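Local coordinates for protein beta-porphyranase A (PDB 4AW7) that hydrolyses the seaweed polysaccharide porphyran at linkages between beta-D-galactose and alpha-L-galactose-6-sulfate, releasing mostly a sulfated disaccharide, at residues 297-308 / 361-372. Sequence-based numbering, arbitrary orientation.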
# COMPACT_ATOMS: atom_id res chain seq x y z
N PHE A 297 -10.21 -2.17 1.50
CA PHE A 297 -9.66 -1.53 0.31
C PHE A 297 -9.68 -0.02 0.49
O PHE A 297 -8.68 0.68 0.25
CB PHE A 297 -10.40 -1.87 -0.97
CG PHE A 297 -10.45 -3.34 -1.36
CD1 PHE A 297 -9.51 -4.27 -0.97
CD2 PHE A 297 -11.47 -3.76 -2.17
CE1 PHE A 297 -9.63 -5.61 -1.33
CE2 PHE A 297 -11.56 -5.07 -2.55
CZ PHE A 297 -10.67 -6.01 -2.11
N ASN A 298 -10.83 0.53 0.86
CA ASN A 298 -10.93 1.97 1.07
C ASN A 298 -10.03 2.48 2.18
O ASN A 298 -9.35 3.50 2.05
CB ASN A 298 -12.38 2.37 1.29
CG ASN A 298 -13.17 2.47 -0.02
OD1 ASN A 298 -12.64 2.95 -1.02
ND2 ASN A 298 -14.44 2.03 0.01
N HIS A 299 -10.00 1.79 3.32
CA HIS A 299 -9.20 2.31 4.42
C HIS A 299 -7.71 2.38 4.09
O HIS A 299 -7.00 3.33 4.46
CB HIS A 299 -9.38 1.48 5.69
CG HIS A 299 -10.75 1.51 6.27
ND1 HIS A 299 -11.51 2.65 6.39
CD2 HIS A 299 -11.48 0.52 6.84
CE1 HIS A 299 -12.65 2.35 6.99
NE2 HIS A 299 -12.65 1.07 7.27
N PHE A 300 -7.20 1.38 3.38
CA PHE A 300 -5.81 1.37 2.98
C PHE A 300 -5.53 2.35 1.84
O PHE A 300 -4.46 2.93 1.76
CB PHE A 300 -5.34 -0.02 2.53
CG PHE A 300 -5.16 -1.01 3.65
CD1 PHE A 300 -4.23 -0.79 4.69
CD2 PHE A 300 -5.88 -2.18 3.67
CE1 PHE A 300 -4.07 -1.72 5.67
CE2 PHE A 300 -5.71 -3.13 4.67
CZ PHE A 300 -4.83 -2.91 5.70
N LEU A 301 -6.50 2.54 0.95
CA LEU A 301 -6.30 3.34 -0.24
C LEU A 301 -5.83 4.74 0.09
O LEU A 301 -4.96 5.28 -0.57
CB LEU A 301 -7.60 3.39 -1.06
CG LEU A 301 -7.61 4.23 -2.32
CD1 LEU A 301 -6.62 3.69 -3.37
CD2 LEU A 301 -9.03 4.26 -2.88
N PHE A 302 -6.42 5.35 1.10
CA PHE A 302 -6.10 6.75 1.38
C PHE A 302 -4.66 6.89 1.86
O PHE A 302 -3.96 7.84 1.47
CB PHE A 302 -7.07 7.34 2.43
CG PHE A 302 -8.46 7.67 1.90
CD1 PHE A 302 -9.36 6.67 1.53
CD2 PHE A 302 -8.88 8.98 1.79
CE1 PHE A 302 -10.60 6.97 1.04
CE2 PHE A 302 -10.13 9.28 1.32
CZ PHE A 302 -11.00 8.27 0.94
N ASN A 303 -4.17 5.95 2.68
CA ASN A 303 -2.76 5.85 3.11
C ASN A 303 -1.90 5.82 1.86
O ASN A 303 -0.94 6.58 1.69
CB ASN A 303 -2.63 4.54 3.97
CG ASN A 303 -1.20 4.11 4.33
OD1 ASN A 303 -0.21 4.60 3.77
ND2 ASN A 303 -1.08 3.15 5.30
N LEU A 304 -2.22 4.90 0.95
CA LEU A 304 -1.37 4.66 -0.20
C LEU A 304 -1.41 5.81 -1.20
O LEU A 304 -0.41 6.10 -1.84
CB LEU A 304 -1.71 3.32 -0.85
CG LEU A 304 -1.62 2.10 0.05
CD1 LEU A 304 -1.95 0.83 -0.70
CD2 LEU A 304 -0.28 2.02 0.78
N MET A 305 -2.54 6.52 -1.33
CA MET A 305 -2.60 7.72 -2.15
C MET A 305 -1.59 8.77 -1.70
O MET A 305 -0.95 9.43 -2.52
CB MET A 305 -4.01 8.30 -2.17
CG MET A 305 -4.94 7.50 -3.10
SD MET A 305 -6.61 8.15 -2.99
CE MET A 305 -7.33 7.41 -4.43
N GLU A 306 -1.43 8.90 -0.38
CA GLU A 306 -0.48 9.85 0.21
C GLU A 306 0.97 9.40 0.06
O GLU A 306 1.86 10.17 0.45
CB GLU A 306 -0.81 10.05 1.67
CG GLU A 306 -2.02 10.93 1.90
CD GLU A 306 -1.79 12.37 1.46
OE1 GLU A 306 -0.86 13.00 1.99
OE2 GLU A 306 -2.51 12.88 0.60
N ARG A 307 1.22 8.27 -0.56
CA ARG A 307 2.56 7.78 -0.82
C ARG A 307 2.88 7.68 -2.32
O ARG A 307 3.84 7.02 -2.72
CB ARG A 307 2.80 6.42 -0.16
CG ARG A 307 2.58 6.42 1.34
CD ARG A 307 2.99 5.12 1.93
NE ARG A 307 2.66 5.05 3.35
CZ ARG A 307 3.50 5.20 4.38
NH1 ARG A 307 4.80 5.35 4.20
NH2 ARG A 307 3.00 5.15 5.61
N GLN A 308 2.06 8.32 -3.17
CA GLN A 308 2.18 8.06 -4.61
C GLN A 308 3.59 8.28 -5.15
O GLN A 308 4.04 7.57 -6.05
CB GLN A 308 1.18 8.90 -5.40
CG GLN A 308 1.04 8.44 -6.84
CD GLN A 308 0.17 9.37 -7.64
OE1 GLN A 308 -1.04 9.47 -7.41
NE2 GLN A 308 0.78 10.05 -8.62
N PHE A 361 -16.61 -1.02 -5.23
CA PHE A 361 -15.38 -0.31 -4.91
C PHE A 361 -14.91 0.49 -6.11
O PHE A 361 -14.53 1.65 -6.01
CB PHE A 361 -14.28 -1.30 -4.48
CG PHE A 361 -12.93 -0.66 -4.33
CD1 PHE A 361 -12.64 0.20 -3.29
CD2 PHE A 361 -11.94 -0.94 -5.24
CE1 PHE A 361 -11.41 0.81 -3.20
CE2 PHE A 361 -10.69 -0.33 -5.16
CZ PHE A 361 -10.41 0.54 -4.12
N PHE A 362 -14.93 -0.16 -7.28
CA PHE A 362 -14.52 0.49 -8.51
C PHE A 362 -15.55 1.52 -9.00
O PHE A 362 -15.19 2.56 -9.54
CB PHE A 362 -14.15 -0.54 -9.54
CG PHE A 362 -13.02 -1.45 -9.08
CD1 PHE A 362 -11.73 -0.99 -9.07
CD2 PHE A 362 -13.28 -2.72 -8.62
CE1 PHE A 362 -10.71 -1.78 -8.63
CE2 PHE A 362 -12.24 -3.54 -8.20
CZ PHE A 362 -10.95 -3.06 -8.22
N GLU A 363 -16.83 1.26 -8.79
CA GLU A 363 -17.86 2.26 -9.12
C GLU A 363 -17.63 3.55 -8.33
O GLU A 363 -17.66 4.65 -8.89
CB GLU A 363 -19.25 1.71 -8.84
CG GLU A 363 -20.35 2.62 -9.42
CD GLU A 363 -20.37 2.54 -10.96
OE1 GLU A 363 -20.50 1.45 -11.45
OE2 GLU A 363 -20.22 3.55 -11.71
N LEU A 364 -17.32 3.41 -7.04
CA LEU A 364 -17.15 4.56 -6.18
C LEU A 364 -16.06 5.50 -6.72
O LEU A 364 -16.18 6.72 -6.62
CB LEU A 364 -16.76 4.07 -4.76
CG LEU A 364 -16.40 5.09 -3.70
CD1 LEU A 364 -17.64 5.93 -3.37
CD2 LEU A 364 -15.84 4.42 -2.46
N TRP A 365 -14.99 4.90 -7.22
CA TRP A 365 -13.83 5.64 -7.69
C TRP A 365 -13.80 5.88 -9.18
O TRP A 365 -12.85 6.43 -9.72
CB TRP A 365 -12.55 4.92 -7.22
CG TRP A 365 -12.39 4.98 -5.72
CD1 TRP A 365 -12.68 4.02 -4.82
CD2 TRP A 365 -11.94 6.12 -4.97
NE1 TRP A 365 -12.44 4.47 -3.56
CE2 TRP A 365 -11.98 5.76 -3.62
CE3 TRP A 365 -11.47 7.38 -5.32
CZ2 TRP A 365 -11.56 6.63 -2.61
CZ3 TRP A 365 -11.08 8.25 -4.30
CH2 TRP A 365 -11.10 7.84 -2.97
N LYS A 366 -14.86 5.50 -9.89
CA LYS A 366 -14.83 5.64 -11.34
C LYS A 366 -14.72 7.11 -11.74
O LYS A 366 -15.32 8.00 -11.12
CB LYS A 366 -16.08 4.99 -11.97
CG LYS A 366 -15.99 4.88 -13.52
CD LYS A 366 -17.22 4.13 -14.05
CE LYS A 366 -17.50 4.31 -15.55
NZ LYS A 366 -18.58 3.42 -15.98
N ASN A 367 -13.91 7.38 -12.74
CA ASN A 367 -13.64 8.73 -13.25
C ASN A 367 -12.82 9.63 -12.37
O ASN A 367 -12.43 10.70 -12.80
CB ASN A 367 -14.93 9.42 -13.74
CG ASN A 367 -15.53 8.70 -14.96
OD1 ASN A 367 -14.87 8.58 -15.98
ND2 ASN A 367 -16.73 8.21 -14.82
N VAL A 368 -12.51 9.20 -11.15
CA VAL A 368 -11.74 10.04 -10.24
C VAL A 368 -10.30 10.12 -10.74
O VAL A 368 -9.62 9.12 -10.89
CB VAL A 368 -11.78 9.54 -8.78
CG1 VAL A 368 -10.86 10.39 -7.88
CG2 VAL A 368 -13.22 9.51 -8.25
N LYS A 369 -9.86 11.33 -10.99
CA LYS A 369 -8.53 11.64 -11.49
C LYS A 369 -8.32 13.16 -11.42
O LYS A 369 -9.24 13.91 -11.03
CB LYS A 369 -8.36 11.11 -12.90
CG LYS A 369 -9.22 11.81 -13.86
CD LYS A 369 -9.04 11.43 -15.34
CE LYS A 369 -9.36 10.02 -15.59
NZ LYS A 369 -10.00 9.85 -16.93
N GLY A 370 -7.15 13.60 -11.83
CA GLY A 370 -6.82 15.00 -11.83
C GLY A 370 -5.69 15.35 -10.92
O GLY A 370 -5.11 14.49 -10.25
N GLU A 371 -5.38 16.63 -10.84
CA GLU A 371 -4.35 17.14 -9.96
C GLU A 371 -4.87 17.21 -8.55
O GLU A 371 -5.97 17.69 -8.28
CB GLU A 371 -3.88 18.50 -10.42
CG GLU A 371 -3.06 18.42 -11.72
CD GLU A 371 -2.65 19.75 -12.27
OE1 GLU A 371 -3.54 20.57 -12.48
OE2 GLU A 371 -1.44 19.93 -12.53
N ARG A 372 -4.07 16.76 -7.60
CA ARG A 372 -4.38 16.97 -6.21
C ARG A 372 -4.56 18.45 -5.94
O ARG A 372 -3.82 19.28 -6.48
CB ARG A 372 -3.25 16.43 -5.34
CG ARG A 372 -3.20 14.94 -5.26
CD ARG A 372 -1.87 14.48 -4.69
NE ARG A 372 -1.86 13.04 -4.42
CZ ARG A 372 -1.69 12.09 -5.34
NH1 ARG A 372 -1.44 12.36 -6.62
NH2 ARG A 372 -1.77 10.82 -4.97
O HOH W 1 -2.77 12.04 -2.03
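W365 is the bump here, a knob set into the hollow that N298, L301, F302 and M305 form on helix 293-305. CD2 of L301 presses on one face of the indole, 3.4 Å from W365 CE2, and the methyl CE of M305 makes a CH-pi contact over the six-membered ring, its sulfur SD set obliquely in a Met-aromatic contact. The far rim of the indole points, edge to face but offset, at the F302 ring, the two planes 67° apart. At the pyrrole edge W365 NE1 gives N298 OD1 a nearly straight hydrogen bond (3.0 Å, 173°), in both the ring and carbonyl planes, which should help hold the buried amide in its rotation.

One turn back, F361 packs against F297, N298 and L301. With CG anti to the backbone N (chi1 172°), its ring reaches the helix, taking F297 CB over one face at 3.6 Å from F361 CE1, while the F297 ring turns its edge to the F361 face.

Past the helix end, the extended R372 closes the interface: NH1 and NH2 both hold Q308 OE1, at 3.0 and 2.9 Å, from above the amide plane, and NH2 also reaches M305 O. A water joins R372 NE to E306 OE2. A leucine in place of R372 would probably leave Q308 OE1 and M305 O without these donors and the side chain of Q308 freer to turn.

F302 and W365 also touch A396 of the beta-sandwich strand 392-399. The W365 knob in its four-residue hole is knob-into-hole packing, joining helix 293-305 of the parallel-stranded catalytic barrel to helix 359-365.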